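Putative nitrate transport protein (Thermoplasma volcanium, PDB 3MST) is of unproven function but probably binds a small solute, perhaps nitrate, in the cleft between two lobes. Local coordinates at residues A[75-80]-A[156-161]. Residues are numbered along the deposited sequence; the frame is centred on the assembly and turned at random.
Sequences GVRIDM and DLPSCA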
ATOM      1  N   GLY A  75      -0.470  -2.067  10.979  1.00 10.98           N
ATOM      2  CA  GLY A  75       0.274  -1.773   9.752  1.00 10.69           C
ATOM      3  C   GLY A  75       0.287  -2.991   8.851  1.00 10.65           C
ATOM      4  O   GLY A  75       0.065  -4.121   9.301  1.00 10.82           O
ATOM      5  N   VAL A  76       0.557  -2.742   7.566  1.00  9.21           N
ATOM      6  CA  VAL A  76       0.701  -3.847   6.606  1.00 10.12           C
ATOM      7  C   VAL A  76       1.988  -3.617   5.808  1.00  8.69           C
ATOM      8  O   VAL A  76       2.124  -2.503   5.225  1.00 10.93           O
ATOM      9  CB  VAL A  76      -0.507  -4.063   5.656  1.00 10.64           C
ATOM     10  CG1 VAL A  76      -0.389  -5.463   4.981  1.00 11.82           C
ATOM     11  CG2 VAL A  76      -1.835  -3.919   6.426  1.00 11.79           C
ATOM     12  N   ARG A  77       2.873  -4.622   5.764  1.00  9.10           N
ATOM     13  CA  ARG A  77       3.970  -4.633   4.809  1.00 10.30           C
ATOM     14  C   ARG A  77       3.454  -5.288   3.520  1.00 10.38           C
ATOM     15  O   ARG A  77       2.859  -6.392   3.565  1.00 11.01           O
ATOM     16  CB  ARG A  77       5.159  -5.421   5.362  1.00 10.87           C
ATOM     17  CG  ARG A  77       5.927  -4.725   6.474  1.00 12.31           C
ATOM     18  CD  ARG A  77       7.056  -5.591   6.925  1.00 14.22           C
ATOM     19  NE  ARG A  77       7.984  -4.927   7.840  1.00 15.94           N
ATOM     20  CZ  ARG A  77       7.859  -4.892   9.148  1.00 15.15           C
ATOM     21  NH1 ARG A  77       6.801  -5.411   9.750  1.00 16.24           N
ATOM     22  NH2 ARG A  77       8.816  -4.299   9.865  1.00 17.77           N
ATOM     23  N   ILE A  78       3.684  -4.648   2.381  1.00  8.87           N
ATOM     24  CA  ILE A  78       3.270  -5.174   1.080  1.00  9.24           C
ATOM     25  C   ILE A  78       4.353  -4.817   0.069  1.00 10.40           C
ATOM     26  O   ILE A  78       4.756  -3.674  -0.003  1.00 11.22           O
ATOM     27  CB  ILE A  78       1.925  -4.557   0.640  1.00  9.57           C
ATOM     28  CG1 ILE A  78       0.894  -4.530   1.765  1.00 10.95           C
ATOM     29  CG2 ILE A  78       1.371  -5.341  -0.574  1.00 11.31           C
ATOM     30  CD1 ILE A  78      -0.387  -3.790   1.414  1.00 12.06           C
ATOM     31  N   ASP A  79       4.850  -5.792  -0.694  1.00  9.77           N
ATOM     32  CA  ASP A  79       5.919  -5.514  -1.648  1.00  9.93           C
ATOM     33  C   ASP A  79       5.283  -5.177  -2.983  1.00  9.63           C
ATOM     34  O   ASP A  79       4.911  -6.063  -3.744  1.00 10.79           O
ATOM     35  CB  ASP A  79       6.843  -6.708  -1.750  1.00 10.23           C
ATOM     36  CG  ASP A  79       8.160  -6.388  -2.441  1.00 13.74           C
ATOM     37  OD1 ASP A  79       8.447  -5.204  -2.672  1.00 13.96           O
ATOM     38  OD2 ASP A  79       8.896  -7.354  -2.715  1.00 17.67           O
HETATM   39  N   MSE A  80       5.091  -3.885  -3.220  1.00 10.15           N
HETATM   40  CA  MSE A  80       4.269  -3.364  -4.328  1.00  9.89           C
HETATM   41  C   MSE A  80       5.076  -2.699  -5.436  1.00  8.33           C
HETATM   42  O   MSE A  80       4.526  -2.443  -6.508  1.00 10.03           O
HETATM   43  CB  MSE A  80       3.310  -2.301  -3.781  1.00 11.99           C
HETATM   44  CG  MSE A  80       2.386  -2.795  -2.733  1.00 12.22           C
HETATM   45 SE   MSE A  80       1.281  -1.460  -1.937  0.75 11.90          SE
HETATM   46  CE  MSE A  80       2.523  -0.663  -0.728  1.00 14.19           C
ATOM     47  N   ASP A 156      12.970  -1.456   6.730  1.00 18.97           N
ATOM     48  CA  ASP A 156      11.883  -2.418   6.498  1.00 21.70           C
ATOM     49  C   ASP A 156      10.745  -2.198   7.474  1.00 20.65           C
ATOM     50  O   ASP A 156      10.787  -2.726   8.587  1.00 20.84           O
ATOM     51  CB  ASP A 156      12.375  -3.867   6.604  1.00 25.79           C
ATOM     52  CG  ASP A 156      11.266  -4.877   6.355  1.00 31.90           C
ATOM     53  OD1 ASP A 156      10.195  -4.470   5.773  1.00 30.18           O
ATOM     54  OD2 ASP A 156      11.509  -6.058   6.720  1.00 35.19           O
ATOM     55  N   LEU A 157       9.779  -1.384   7.041  1.00 17.06           N
ATOM     56  CA  LEU A 157       8.679  -0.905   7.900  1.00 14.22           C
ATOM     57  C   LEU A 157       7.391  -0.946   7.091  1.00 13.54           C
ATOM     58  O   LEU A 157       7.432  -0.886   5.848  1.00 16.79           O
ATOM     59  CB  LEU A 157       8.967   0.510   8.383  1.00 14.09           C
ATOM     60  CG  LEU A 157      10.147   0.606   9.350  1.00 13.70           C
ATOM     61  CD1 LEU A 157      10.688   2.018   9.371  1.00 16.40           C
ATOM     62  CD2 LEU A 157       9.777   0.081  10.753  1.00 14.51           C
ATOM     63  N   PRO A 158       6.247  -1.039   7.747  1.00 11.09           N
ATOM     64  CA  PRO A 158       4.988  -1.115   7.024  1.00 12.82           C
ATOM     65  C   PRO A 158       4.603   0.213   6.397  1.00 12.52           C
ATOM     66  O   PRO A 158       4.449   1.235   7.090  1.00 17.40           O
ATOM     67  CB  PRO A 158       3.981  -1.505   8.113  1.00 12.64           C
ATOM     68  CG  PRO A 158       4.588  -1.031   9.369  1.00 11.51           C
ATOM     69  CD  PRO A 158       6.051  -1.253   9.193  1.00 11.49           C
ATOM     70  N   SER A 159       4.404   0.219   5.089  1.00 10.21           N
ATOM     71  CA  SER A 159       3.983   1.436   4.394  1.00  9.41           C
ATOM     72  C   SER A 159       2.499   1.683   4.314  1.00  9.02           C
ATOM     73  O   SER A 159       2.068   2.769   3.879  1.00 10.95           O
ATOM     74  CB  SER A 159       4.587   1.479   2.980  1.00 11.81           C
ATOM     75  OG  SER A 159       3.978   0.514   2.136  1.00 12.58           O
ATOM     76  N   CYS A 160       1.677   0.700   4.729  1.00  8.95           N
ATOM     77  CA  CYS A 160       0.237   0.831   4.741  1.00 10.17           C
ATOM     78  C   CYS A 160      -0.259   0.644   6.155  1.00  9.94           C
ATOM     79  O   CYS A 160       0.408   0.034   6.995  1.00 10.90           O
ATOM     80  CB  CYS A 160      -0.389  -0.170   3.793  1.00 12.18           C
ATOM     81  SG  CYS A 160       0.019   0.128   2.056  1.00 13.08           S
ATOM     82  N   ALA A 161      -1.419   1.227   6.433  1.00  9.01           N
ATOM     83  CA  ALA A 161      -1.933   1.285   7.778  1.00 10.02           C
ATOM     84  C   ALA A 161      -3.421   1.091   7.839  1.00 10.26           C
ATOM     85  O   ALA A 161      -4.133   1.337   6.850  1.00 11.10           O
ATOM     86  CB  ALA A 161      -1.561   2.654   8.409  1.00 12.25           C
TER
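R77 stays extended from CG to NE after a first torsion that places CG beside the backbone N (chi1 -73°), and this straight chain brings the guanidinium to P158 and D156. On D156 the carboxylate lies anti to the backbone N (chi1 -179°), which places OD1 near R77 NE. The grip is side-on, through two nitrogens: R77 NE forms a salt bridge to D156 OD1 at 3.1 Å, reaching that oxygen from above the carboxylate plane, the two flat groups being 72° apart. R77 NH2 gives a straighter bond, 2.8 Å, to the backbone O of D156, which lies at the guanidinium edge. P158 CD sits over one guanidinium face; a flat cation suits this place because its edge can bond while its face packs on an apolar ring. E222 pairs with NH1, giving the charge a second acidic partner.

Where the strands run antiparallel, V76 and C160 form a hydrogen-bonded pair: V76 N donates to C160 O at 2.8 Å, and C160 N to V76 O at a longer 3.3 Å. G75 carries only hydrogens on CA, which lets the P158 ring and C160 carbonyl come close, G75 CA lying 3.3 Å from C160 O. Past the end of strand 71-77, I78 CD1 and the bent end of selenomethionine M80 pack on C160 SG, a small, polarisable sulfur suited to apolar neighbours.

The S159 hydroxyl, I78 O and L157 N bond an unidentified ligand, probably from the crystallisation liquor, though it may mark the interlobe pocket. Segment 75-80 leaves the six-stranded sheet for strand 81-85 of the other sheet, while 156-161 returns from helix 146-152; backbone bonds secure their sheet ends, and the arginine's neutralised charge ties returning loop to outgoing strand.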